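PDB 3LPZ: uncharacterized protein from Chaetomium thermophilum, which is a Get4 protein, an alpha-solenoid that probably binds Get5 and helps deliver tail-anchored membrane proteins in the Get pathway. Local coordinates for residues E165-L170 against L195-V200; G150-A155 against Y175-Q180; R21-A24 against E30-E33; R14-L19 against V55-S60. All coordinates share one frame; numbering follows the deposited sequence.

In the fold
All four contacts join helices of one alpha-solenoid, in two groups: contacts 3 and 4 near the N-terminus, contacts 1 and 2 close to the middle of the chain, with the centres of contacts 1 and 3 about 43 Å apart. Contact 1 is fully buried and contact 2 lies at the surface, yet both use helix 166-179, one near its start and the other at its end. Each relies on an aromatic ring: a tyrosine among aliphatic groups inside, a phenylalanine-tryptophan pair outside. Contacts 3 and 4 share helix 11-25 and are partly buried. Contact 3, between consecutive helices, has an amide-to-carbonyl hydrogen bond; contact 4, between next-but-one helices, is mainly aliphatic.

Contact 1 (E165-L170 against L195-V200); sequences ESPEVL and LPYLLV
Y197 pushes its ring against the first turn of helix 166-179, overlapping P167 and L170 with the ring and S166 with the hydroxyl. The contact joins two successive antiparallel helices of the alpha-solenoid, whose segment axes lie 12.2 Å apart at an angle of 149°. That is a wide gap between helices, and a long aromatic side chain suits it, since the tyrosine spans most of the distance by itself. With CG anti to its own carbonyl carbon (chi1 -76°), the ring is directed at the opposite helix. P167 crosses it at about a right angle, CG lying 3.8 Å from Y197 CZ; a proline fits the first turn, where its missing N-H costs no helical bond. L170 arrives from the opposite direction and sets CD2 3.6 Å from Y197 CE2. The phenol oxygen is buried, but its polar need is met by a hydrogen bond to the carbonyl oxygen of L159, on the preceding helix 152-159, while P167 and Y197 also touch A205 and so bring in helix 203-220. Although Y197 OH comes within 3.3 Å of P167 N, that nitrogen carries no hydrogen, so the approach is packing alone.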
loop_
_atom_site.group_PDB
_atom_site.type_symbol
_atom_site.label_atom_id
_atom_site.label_comp_id
_atom_site.label_asym_id
_atom_site.label_seq_id
_atom_site.Cartn_x
_atom_site.Cartn_y
_atom_site.Cartn_z
ATOM N N GLU A 165 -11.689 -1.793 0.335
ATOM C CA GLU A 165 -11.909 -0.366 0.064
ATOM C C GLU A 165 -10.680 0.309 -0.535
ATOM O O GLU A 165 -10.761 1.473 -0.999
ATOM C CB GLU A 165 -12.225 0.405 1.337
ATOM C CG GLU A 165 -13.018 -0.336 2.353
ATOM C CD GLU A 165 -14.424 0.086 2.345
ATOM O OE1 GLU A 165 -15.141 -0.318 1.400
ATOM O OE2 GLU A 165 -14.811 0.822 3.291
ATOM N N SER A 166 -9.537 -0.369 -0.474
ATOM C CA SER A 166 -8.280 0.266 -0.903
ATOM C C SER A 166 -8.151 0.516 -2.411
ATOM O O SER A 166 -7.646 1.556 -2.787
ATOM C CB SER A 166 -7.039 -0.466 -0.365
ATOM O OG SER A 166 -7.085 -0.558 1.038
ATOM N N PRO A 167 -8.616 -0.414 -3.278
ATOM C CA PRO A 167 -8.404 -0.189 -4.725
ATOM C C PRO A 167 -9.063 1.074 -5.274
ATOM O O PRO A 167 -8.477 1.732 -6.160
ATOM C CB PRO A 167 -8.982 -1.456 -5.384
ATOM C CG PRO A 167 -8.858 -2.541 -4.304
ATOM C CD PRO A 167 -9.109 -1.789 -2.998
ATOM N N GLU A 168 -10.234 1.433 -4.743
ATOM C CA GLU A 168 -10.884 2.648 -5.203
ATOM C C GLU A 168 -10.095 3.868 -4.736
ATOM O O GLU A 168 -9.922 4.815 -5.502
ATOM C CB GLU A 168 -12.347 2.747 -4.766
ATOM C CG GLU A 168 -12.927 4.147 -4.940
ATOM C CD GLU A 168 -14.429 4.190 -4.846
ATOM O OE1 GLU A 168 -15.059 3.158 -4.518
ATOM O OE2 GLU A 168 -14.981 5.274 -5.110
ATOM N N VAL A 169 -9.589 3.833 -3.501
ATOM C CA VAL A 169 -8.772 4.966 -3.010
ATOM C C VAL A 169 -7.515 5.121 -3.891
ATOM O O VAL A 169 -7.144 6.228 -4.312
ATOM C CB VAL A 169 -8.392 4.793 -1.513
ATOM C CG1 VAL A 169 -7.391 5.860 -1.081
ATOM C CG2 VAL A 169 -9.654 4.826 -0.615
ATOM N N LEU A 170 -6.868 4.005 -4.186
ATOM C CA LEU A 170 -5.643 4.036 -4.981
ATOM C C LEU A 170 -5.896 4.528 -6.410
ATOM O O LEU A 170 -5.148 5.341 -6.923
ATOM C CB LEU A 170 -4.954 2.658 -4.990
ATOM C CG LEU A 170 -3.632 2.542 -5.761
ATOM C CD1 LEU A 170 -2.552 3.519 -5.170
ATOM C CD2 LEU A 170 -3.123 1.098 -5.761
ATOM N N LEU A 195 -1.407 -2.821 -12.104
ATOM C CA LEU A 195 -0.313 -3.803 -12.102
ATOM C C LEU A 195 0.112 -4.252 -10.702
ATOM O O LEU A 195 0.309 -5.432 -10.495
ATOM C CB LEU A 195 0.897 -3.331 -12.935
ATOM C CG LEU A 195 0.548 -2.998 -14.406
ATOM C CD1 LEU A 195 1.792 -2.652 -15.173
ATOM C CD2 LEU A 195 -0.237 -4.169 -15.154
ATOM N N PRO A 196 0.271 -3.307 -9.747
ATOM C CA PRO A 196 0.678 -3.768 -8.409
ATOM C C PRO A 196 -0.299 -4.759 -7.759
ATOM O O PRO A 196 0.151 -5.670 -7.034
ATOM C CB PRO A 196 0.792 -2.448 -7.601
ATOM C CG PRO A 196 1.216 -1.436 -8.634
ATOM C CD PRO A 196 0.352 -1.832 -9.856
ATOM N N TYR A 197 -1.609 -4.590 -7.989
ATOM C CA TYR A 197 -2.572 -5.576 -7.487
ATOM C C TYR A 197 -2.414 -6.940 -8.137
ATOM O O TYR A 197 -2.513 -7.951 -7.431
ATOM C CB TYR A 197 -4.028 -5.100 -7.608
ATOM C CG TYR A 197 -4.379 -4.076 -6.551
ATOM C CD1 TYR A 197 -4.260 -4.382 -5.186
ATOM C CD2 TYR A 197 -4.856 -2.815 -6.913
ATOM C CE1 TYR A 197 -4.615 -3.430 -4.193
ATOM C CE2 TYR A 197 -5.230 -1.865 -5.934
ATOM C CZ TYR A 197 -5.080 -2.184 -4.582
ATOM O OH TYR A 197 -5.406 -1.245 -3.637
ATOM N N LEU A 198 -2.163 -6.970 -9.455
ATOM C CA LEU A 198 -1.853 -8.231 -10.132
ATOM C C LEU A 198 -0.597 -8.878 -9.525
ATOM O O LEU A 198 -0.576 -10.079 -9.292
ATOM C CB LEU A 198 -1.667 -8.038 -11.647
ATOM C CG LEU A 198 -2.922 -7.703 -12.452
ATOM C CD1 LEU A 198 -2.565 -7.548 -13.953
ATOM C CD2 LEU A 198 -4.037 -8.739 -12.214
ATOM N N LEU A 199 0.430 -8.069 -9.252
ATOM C CA LEU A 199 1.676 -8.577 -8.653
ATOM C C LEU A 199 1.525 -9.202 -7.255
ATOM O O LEU A 199 2.328 -10.047 -6.880
ATOM C CB LEU A 199 2.750 -7.482 -8.613
ATOM C CG LEU A 199 3.279 -7.021 -9.983
ATOM C CD1 LEU A 199 4.278 -5.834 -9.788
ATOM C CD2 LEU A 199 3.938 -8.159 -10.739
ATOM N N VAL A 200 0.535 -8.780 -6.479
ATOM C CA VAL A 200 0.273 -9.410 -5.165
ATOM C C VAL A 200 -0.916 -10.370 -5.278
ATOM O O VAL A 200 -1.591 -10.660 -4.288
ATOM C CB VAL A 200 0.068 -8.361 -4.023
ATOM C CG1 VAL A 200 1.366 -7.578 -3.817
ATOM C CG2 VAL A 200 -1.108 -7.398 -4.336
#

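Contact 2 (G150-A155 against Y175-Q180); sequences GEFEAA and YEWYKQ
An edge-to-face aromatic pair at the protein surface, F152 on W177, joins the first turn of helix 152-159 to the last turn of helix 166-179, neighbouring helices of the alpha-solenoid. The F152 ring is nearly upright on the indole: its centroid is 5.1 Å from that of the five-membered ring, and the planes meet at 79°. In this T-shaped geometry the weakly positive C-H rim of phenylalanine faces the electron-rich pi cloud of tryptophan. F152 chi1 (-74°) sets the ring beside its own backbone N, with an edge turned to the indole. The broad indole has room for a second contact as well, because F152 CB sits over the six-membered ring, 3.9 Å from its centroid, as a CH-pi interaction. The side chains run antiparallel alongside one another, and F152 CE2 lies 3.9 Å from W177 CB. E176 adds only its CB to the margin, its carboxylate leading away from the contact, as suits a charged residue at an exposed site. W177 also meets the ring of Y189 and touches R192, both on helix 186-199, and thereby ties a third helix to the pair. The tightest approach is made by F152 CD2, which stands over the indole face with its nearest atom, W177 CG, 3.5 Å away.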
loop_
_atom_site.group_PDB
_atom_site.type_symbol
_atom_site.label_atom_id
_atom_site.label_comp_id
_atom_site.label_asym_id
_atom_site.label_seq_id
_atom_site.Cartn_x
_atom_site.Cartn_y
_atom_site.Cartn_z
ATOM N N GLY A 150 -1.051 14.224 0.392
ATOM C CA GLY A 150 -0.307 14.313 -0.879
ATOM C C GLY A 150 0.973 13.495 -0.948
ATOM O O GLY A 150 1.838 13.758 -1.773
ATOM N N GLU A 151 1.105 12.484 -0.101
ATOM C CA GLU A 151 2.246 11.560 -0.178
ATOM C C GLU A 151 1.886 10.320 -1.000
ATOM O O GLU A 151 1.683 9.221 -0.450
ATOM C CB GLU A 151 2.680 11.139 1.228
ATOM C CG GLU A 151 3.204 12.316 2.121
ATOM C CD GLU A 151 4.531 12.906 1.644
ATOM O OE1 GLU A 151 5.294 12.217 0.933
ATOM O OE2 GLU A 151 4.820 14.071 1.981
ATOM N N PHE A 152 1.851 10.496 -2.317
ATOM C CA PHE A 152 1.243 9.500 -3.196
ATOM C C PHE A 152 2.112 8.223 -3.280
ATOM O O PHE A 152 1.592 7.104 -3.257
ATOM C CB PHE A 152 0.978 10.119 -4.587
ATOM C CG PHE A 152 -0.197 11.095 -4.642
ATOM C CD1 PHE A 152 -0.930 11.444 -3.497
ATOM C CD2 PHE A 152 -0.559 11.682 -5.858
ATOM C CE1 PHE A 152 -2.022 12.331 -3.563
ATOM C CE2 PHE A 152 -1.669 12.608 -5.944
ATOM C CZ PHE A 152 -2.386 12.926 -4.791
ATOM N N GLU A 153 3.437 8.401 -3.371
ATOM C CA GLU A 153 4.368 7.268 -3.450
ATOM C C GLU A 153 4.290 6.373 -2.204
ATOM O O GLU A 153 4.252 5.120 -2.302
ATOM C CB GLU A 153 5.799 7.785 -3.642
ATOM C CG GLU A 153 6.794 6.762 -4.124
ATOM C CD GLU A 153 7.910 7.395 -4.941
ATOM O OE1 GLU A 153 8.854 7.956 -4.341
ATOM O OE2 GLU A 153 7.838 7.328 -6.186
ATOM N N ALA A 154 4.276 7.012 -1.046
ATOM C CA ALA A 154 4.124 6.313 0.217
ATOM C C ALA A 154 2.723 5.639 0.305
ATOM O O ALA A 154 2.609 4.491 0.759
ATOM C CB ALA A 154 4.369 7.288 1.381
ATOM N N ALA A 155 1.674 6.318 -0.163
ATOM C CA ALA A 155 0.328 5.739 -0.126
ATOM C C ALA A 155 0.255 4.442 -0.940
ATOM O O ALA A 155 -0.381 3.492 -0.500
ATOM C CB ALA A 155 -0.730 6.738 -0.619
ATOM N N TYR A 175 -5.635 8.772 -10.425
ATOM C CA TYR A 175 -6.310 9.706 -11.315
ATOM C C TYR A 175 -5.970 11.172 -10.957
ATOM O O TYR A 175 -5.720 11.980 -11.855
ATOM C CB TYR A 175 -7.847 9.523 -11.340
ATOM C CG TYR A 175 -8.413 10.260 -12.519
ATOM C CD1 TYR A 175 -8.302 9.716 -13.793
ATOM C CD2 TYR A 175 -8.989 11.519 -12.387
ATOM C CE1 TYR A 175 -8.763 10.367 -14.903
ATOM C CE2 TYR A 175 -9.474 12.207 -13.532
ATOM C CZ TYR A 175 -9.332 11.609 -14.785
ATOM O OH TYR A 175 -9.780 12.221 -15.933
ATOM N N GLU A 176 -5.973 11.519 -9.668
ATOM C CA GLU A 176 -5.569 12.887 -9.240
ATOM C C GLU A 176 -4.141 13.202 -9.665
ATOM O O GLU A 176 -3.825 14.325 -10.111
ATOM C CB GLU A 176 -5.713 13.092 -7.720
ATOM C CG GLU A 176 -7.159 13.170 -7.237
ATOM C CD GLU A 176 -7.970 14.292 -7.917
ATOM O OE1 GLU A 176 -7.500 15.456 -7.957
ATOM O OE2 GLU A 176 -9.075 14.003 -8.421
ATOM N N TRP A 177 -3.271 12.214 -9.536
ATOM C CA TRP A 177 -1.889 12.388 -9.946
ATOM C C TRP A 177 -1.781 12.588 -11.461
ATOM O O TRP A 177 -1.063 13.468 -11.930
ATOM C CB TRP A 177 -1.065 11.183 -9.529
ATOM C CG TRP A 177 0.364 11.447 -9.202
ATOM C CD1 TRP A 177 1.050 12.638 -9.313
ATOM C CD2 TRP A 177 1.294 10.491 -8.690
ATOM N NE1 TRP A 177 2.363 12.467 -8.904
ATOM C CE2 TRP A 177 2.534 11.163 -8.503
ATOM C CE3 TRP A 177 1.204 9.120 -8.383
ATOM C CZ2 TRP A 177 3.681 10.506 -8.013
ATOM C CZ3 TRP A 177 2.331 8.473 -7.879
ATOM C CH2 TRP A 177 3.561 9.169 -7.700
ATOM N N TYR A 178 -2.513 11.780 -12.225
ATOM C CA TYR A 178 -2.576 11.919 -13.686
ATOM C C TYR A 178 -3.007 13.318 -14.152
ATOM O O TYR A 178 -2.506 13.837 -15.160
ATOM C CB TYR A 178 -3.546 10.876 -14.245
ATOM C CG TYR A 178 -4.127 11.229 -15.605
ATOM C CD1 TYR A 178 -3.323 11.247 -16.754
ATOM C CD2 TYR A 178 -5.483 11.528 -15.748
ATOM C CE1 TYR A 178 -3.846 11.538 -17.996
ATOM C CE2 TYR A 178 -6.029 11.830 -17.013
ATOM C CZ TYR A 178 -5.199 11.825 -18.125
ATOM O OH TYR A 178 -5.720 12.126 -19.384
ATOM N N LYS A 179 -3.939 13.924 -13.427
ATOM C CA LYS A 179 -4.451 15.253 -13.820
ATOM C C LYS A 179 -3.382 16.353 -13.712
ATOM O O LYS A 179 -3.533 17.425 -14.292
ATOM C CB LYS A 179 -5.650 15.622 -12.967
ATOM C CG LYS A 179 -6.875 14.822 -13.313
ATOM C CD LYS A 179 -7.958 15.104 -12.292
ATOM C CE LYS A 179 -8.831 16.245 -12.755
ATOM N NZ LYS A 179 -9.458 16.923 -11.584
ATOM N N GLN A 180 -2.313 16.072 -12.977
ATOM C CA GLN A 180 -1.181 16.982 -12.887
ATOM C C GLN A 180 -0.188 16.735 -14.025
ATOM O O GLN A 180 0.816 17.431 -14.126
ATOM C CB GLN A 180 -0.478 16.845 -11.527
ATOM C CG GLN A 180 -1.394 17.141 -10.327
ATOM C CD GLN A 180 -0.739 16.877 -8.983
ATOM O OE1 GLN A 180 -1.410 16.874 -7.945
ATOM N NE2 GLN A 180 0.552 16.627 -8.990
#

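Contact 3 (R21-A24 against E30-E33); sequences RRIA and EQYE
The helical hairpin at the N-terminal end of the solenoid, helix 11-25 turning into helix 28-47, is bridged beside its tight turn by Q31 and I23. Q31 NE2 donates to the carbonyl oxygen of I23 at 2.9 Å, with an N-H...O angle of 163°. The acceptor lies close to the plane of the Q31 amide, as it should for an N-H pointing straight at it, whereas the donor is tilted 21° from the carbonyl plane of I23. In Q31, chi1 (-69°) keeps CG beside the backbone N and the chain is extended beyond it, which carries the amide across to the neighbouring helix; CG itself passes 3.5 Å from I23 O. Glutamine suits this buried place, having both the length and an uncharged donor for a carbonyl near a helix end. The I23 side chain also packs on V61, T64 and L65 of helix 51-67. On another flank R22, bent at chi3, lays its guanidinium near the E33 backbone, NH2 being 4.2 Å from E33 C. Its salt bridge is with E37, further along helix 28-47. Two consecutive helices closed by so short a turn are typical of the hairpins that build alpha-solenoids.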
loop_
_atom_site.group_PDB
_atom_site.type_symbol
_atom_site.label_atom_id
_atom_site.label_comp_id
_atom_site.label_asym_id
_atom_site.label_seq_id
_atom_site.Cartn_x
_atom_site.Cartn_y
_atom_site.Cartn_z
ATOM N N ARG A 21 -6.681 15.091 33.238
ATOM C CA ARG A 21 -6.935 16.445 33.723
ATOM C C ARG A 21 -5.634 17.228 33.902
ATOM O O ARG A 21 -5.548 18.367 33.458
ATOM C CB ARG A 21 -7.779 16.456 35.006
ATOM C CG ARG A 21 -8.054 17.864 35.546
ATOM C CD ARG A 21 -9.504 18.039 35.997
ATOM N NE ARG A 21 -10.460 17.762 34.923
ATOM C CZ ARG A 21 -11.753 18.070 34.973
ATOM N NH1 ARG A 21 -12.251 18.670 36.043
ATOM N NH2 ARG A 21 -12.549 17.777 33.949
ATOM N N ARG A 22 -4.610 16.623 34.512
ATOM C CA ARG A 22 -3.307 17.298 34.598
ATOM C C ARG A 22 -2.791 17.739 33.237
ATOM O O ARG A 22 -2.258 18.853 33.093
ATOM C CB ARG A 22 -2.263 16.417 35.279
ATOM C CG ARG A 22 -2.470 16.299 36.770
ATOM C CD ARG A 22 -1.534 15.285 37.370
ATOM N NE ARG A 22 -0.129 15.612 37.147
ATOM C CZ ARG A 22 0.867 14.768 37.400
ATOM N NH1 ARG A 22 0.592 13.555 37.869
ATOM N NH2 ARG A 22 2.128 15.129 37.192
ATOM N N ILE A 23 -2.955 16.872 32.233
ATOM C CA ILE A 23 -2.501 17.173 30.888
ATOM C C ILE A 23 -3.375 18.246 30.217
ATOM O O ILE A 23 -2.851 19.154 29.575
ATOM C CB ILE A 23 -2.444 15.899 30.021
ATOM C CG1 ILE A 23 -1.268 15.014 30.462
ATOM C CG2 ILE A 23 -2.337 16.256 28.533
ATOM C CD1 ILE A 23 -1.519 13.547 30.179
ATOM N N ALA A 24 -4.693 18.151 30.380
ATOM C CA ALA A 24 -5.616 19.134 29.788
ATOM C C ALA A 24 -5.347 20.576 30.272
ATOM O O ALA A 24 -5.421 21.511 29.482
ATOM C CB ALA A 24 -7.089 18.738 30.040
ATOM N N GLU A 30 4.444 20.496 32.829
ATOM C CA GLU A 30 3.532 19.644 33.596
ATOM C C GLU A 30 2.999 18.468 32.765
ATOM O O GLU A 30 2.797 17.384 33.297
ATOM C CB GLU A 30 2.369 20.460 34.181
ATOM C CG GLU A 30 2.489 20.773 35.674
ATOM C CD GLU A 30 3.913 20.699 36.204
ATOM O OE1 GLU A 30 4.703 21.639 35.945
ATOM O OE2 GLU A 30 4.239 19.706 36.902
ATOM N N GLN A 31 2.772 18.707 31.477
ATOM C CA GLN A 31 2.292 17.663 30.554
ATOM C C GLN A 31 3.339 16.571 30.376
ATOM O O GLN A 31 3.016 15.380 30.386
ATOM C CB GLN A 31 1.920 18.268 29.200
ATOM C CG GLN A 31 0.661 19.157 29.267
ATOM C CD GLN A 31 0.407 19.914 27.982
ATOM O OE1 GLN A 31 1.342 20.421 27.359
ATOM N NE2 GLN A 31 -0.863 20.020 27.586
ATOM N N TYR A 32 4.595 16.989 30.236
ATOM C CA TYR A 32 5.722 16.061 30.186
ATOM C C TYR A 32 5.833 15.222 31.468
ATOM O O TYR A 32 6.031 14.011 31.392
ATOM C CB TYR A 32 7.034 16.806 29.876
ATOM C CG TYR A 32 8.297 15.938 29.948
ATOM C CD1 TYR A 32 8.630 15.075 28.893
ATOM C CD2 TYR A 32 9.164 15.999 31.056
ATOM C CE1 TYR A 32 9.782 14.272 28.944
ATOM C CE2 TYR A 32 10.325 15.214 31.111
ATOM C CZ TYR A 32 10.616 14.352 30.048
ATOM O OH TYR A 32 11.741 13.563 30.062
ATOM N N GLU A 33 5.695 15.853 32.637
ATOM C CA GLU A 33 5.742 15.117 33.915
ATOM C C GLU A 33 4.612 14.084 34.022
ATOM O O GLU A 33 4.823 12.960 34.491
ATOM C CB GLU A 33 5.708 16.071 35.118
ATOM C CG GLU A 33 6.969 16.914 35.282
ATOM C CD GLU A 33 8.190 16.101 35.748
ATOM O OE1 GLU A 33 8.038 14.908 36.125
ATOM O OE2 GLU A 33 9.312 16.659 35.740
#

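Contact 4 (R14-L19 against V55-S60); sequences RIIARL and VDILAS
I16 points directly at helix 51-67 and divides its branches between two residues there: the CG1-CD1 arm runs to I57 and CG2 to S60. The I16 and I57 side chains meet at a slant, CG1 to CG1 at 3.9 Å. In I16 chi1 (-70°) aims CG1 at the facing helix, and the extended chi2 carries CD1 over its backbone, 3.9 Å from both I57 CA and D56 O. I16 CG2, the shorter branch, rests on S60 CB at 3.7 Å. A beta-branched residue is well used here, since one side chain covers two positions of the facing helix. Serine is small enough to leave room for I16, and its hydroxyl is turned back onto its own helix: S60 OG donates to D56 O at 2.8 Å. That oxygen also accepts from S60 N, the two donors reaching it from opposite faces of the carbonyl plane. The helices run nearly parallel, their segment axes 10.0 Å apart and crossing at -19°, as expected for next-but-one helices of an alpha-solenoid. Helix 28-47 comes between them in the chain and flanks the contact, T38 touching both L19 and I57, while helix 71-88 covers V55 and L58 beyond.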
loop_
_atom_site.group_PDB
_atom_site.type_symbol
_atom_site.label_atom_id
_atom_site.label_comp_id
_atom_site.label_asym_id
_atom_site.label_seq_id
_atom_site.Cartn_x
_atom_site.Cartn_y
_atom_site.Cartn_z
ATOM N N ARG A 14 -10.033 6.218 37.561
ATOM C CA ARG A 14 -9.600 7.401 38.320
ATOM C C ARG A 14 -8.127 7.791 38.078
ATOM O O ARG A 14 -7.800 8.971 38.022
ATOM C CB ARG A 14 -9.857 7.221 39.818
ATOM C CG ARG A 14 -11.343 7.128 40.187
ATOM C CD ARG A 14 -11.589 7.383 41.687
ATOM N NE ARG A 14 -10.824 6.478 42.544
ATOM C CZ ARG A 14 -11.187 5.233 42.849
ATOM N NH1 ARG A 14 -12.318 4.725 42.358
ATOM N NH2 ARG A 14 -10.406 4.497 43.643
ATOM N N ILE A 15 -7.240 6.813 37.949
ATOM C CA ILE A 15 -5.832 7.130 37.639
ATOM C C ILE A 15 -5.755 7.851 36.291
ATOM O O ILE A 15 -5.153 8.923 36.174
ATOM C CB ILE A 15 -4.916 5.876 37.682
ATOM C CG1 ILE A 15 -4.676 5.483 39.132
ATOM C CG2 ILE A 15 -3.550 6.136 36.945
ATOM C CD1 ILE A 15 -4.386 4.034 39.310
ATOM N N ILE A 16 -6.447 7.286 35.313
ATOM C CA ILE A 16 -6.569 7.879 33.985
ATOM C C ILE A 16 -7.126 9.305 33.978
ATOM O O ILE A 16 -6.524 10.190 33.377
ATOM C CB ILE A 16 -7.378 6.956 33.030
ATOM C CG1 ILE A 16 -6.519 5.712 32.723
ATOM C CG2 ILE A 16 -7.735 7.708 31.706
ATOM C CD1 ILE A 16 -7.240 4.560 32.051
ATOM N N ALA A 17 -8.272 9.510 34.638
ATOM C CA ALA A 17 -8.933 10.812 34.670
ATOM C C ALA A 17 -8.004 11.859 35.296
ATOM O O ALA A 17 -7.908 12.996 34.806
ATOM C CB ALA A 17 -10.295 10.728 35.430
ATOM N N ARG A 18 -7.319 11.457 36.365
ATOM C CA ARG A 18 -6.346 12.307 37.051
ATOM C C ARG A 18 -5.220 12.739 36.107
ATOM O O ARG A 18 -4.927 13.928 35.989
ATOM C CB ARG A 18 -5.788 11.585 38.288
ATOM C CG ARG A 18 -5.170 12.500 39.336
ATOM C CD ARG A 18 -5.069 11.821 40.709
ATOM N NE ARG A 18 -4.122 10.704 40.727
ATOM C CZ ARG A 18 -4.447 9.434 40.960
ATOM N NH1 ARG A 18 -5.704 9.095 41.205
ATOM N NH2 ARG A 18 -3.506 8.499 40.952
ATOM N N LEU A 19 -4.610 11.771 35.426
ATOM C CA LEU A 19 -3.573 12.052 34.421
ATOM C C LEU A 19 -4.102 12.926 33.281
ATOM O O LEU A 19 -3.448 13.887 32.909
ATOM C CB LEU A 19 -2.940 10.753 33.879
ATOM C CG LEU A 19 -2.162 9.941 34.920
ATOM C CD1 LEU A 19 -1.881 8.539 34.406
ATOM C CD2 LEU A 19 -0.848 10.656 35.338
ATOM N N VAL A 55 -2.527 -1.119 28.861
ATOM C CA VAL A 55 -3.027 -0.713 27.559
ATOM C C VAL A 55 -4.044 0.425 27.663
ATOM O O VAL A 55 -3.964 1.396 26.899
ATOM C CB VAL A 55 -3.632 -1.934 26.760
ATOM C CG1 VAL A 55 -4.568 -1.458 25.612
ATOM C CG2 VAL A 55 -2.526 -2.812 26.209
ATOM N N ASP A 56 -5.008 0.310 28.577
ATOM C CA ASP A 56 -6.054 1.339 28.690
ATOM C C ASP A 56 -5.399 2.658 29.104
ATOM O O ASP A 56 -5.710 3.705 28.546
ATOM C CB ASP A 56 -7.138 0.957 29.705
ATOM C CG ASP A 56 -8.114 -0.095 29.181
ATOM O OD1 ASP A 56 -8.174 -0.358 27.964
ATOM O OD2 ASP A 56 -8.830 -0.682 30.009
ATOM N N ILE A 57 -4.478 2.592 30.066
ATOM C CA ILE A 57 -3.749 3.782 30.516
ATOM C C ILE A 57 -2.954 4.445 29.382
ATOM O O ILE A 57 -3.105 5.646 29.131
ATOM C CB ILE A 57 -2.823 3.467 31.715
ATOM C CG1 ILE A 57 -3.687 3.107 32.939
ATOM C CG2 ILE A 57 -1.893 4.670 32.023
ATOM C CD1 ILE A 57 -2.933 2.379 34.029
ATOM N N LEU A 58 -2.113 3.668 28.706
ATOM C CA LEU A 58 -1.302 4.216 27.603
ATOM C C LEU A 58 -2.156 4.772 26.460
ATOM O O LEU A 58 -1.871 5.864 25.937
ATOM C CB LEU A 58 -0.316 3.145 27.074
ATOM C CG LEU A 58 0.769 2.800 28.104
ATOM C CD1 LEU A 58 1.578 1.573 27.676
ATOM C CD2 LEU A 58 1.692 3.986 28.337
ATOM N N ALA A 59 -3.178 4.021 26.041
ATOM C CA ALA A 59 -4.023 4.486 24.926
ATOM C C ALA A 59 -4.781 5.771 25.287
ATOM O O ALA A 59 -4.830 6.688 24.488
ATOM C CB ALA A 59 -5.022 3.360 24.441
ATOM N N SER A 60 -5.375 5.836 26.482
ATOM C CA SER A 60 -6.166 7.021 26.837
ATOM C C SER A 60 -5.270 8.245 26.980
ATOM O O SER A 60 -5.584 9.309 26.447
ATOM C CB SER A 60 -6.926 6.820 28.159
ATOM O OG SER A 60 -7.713 5.655 28.104
#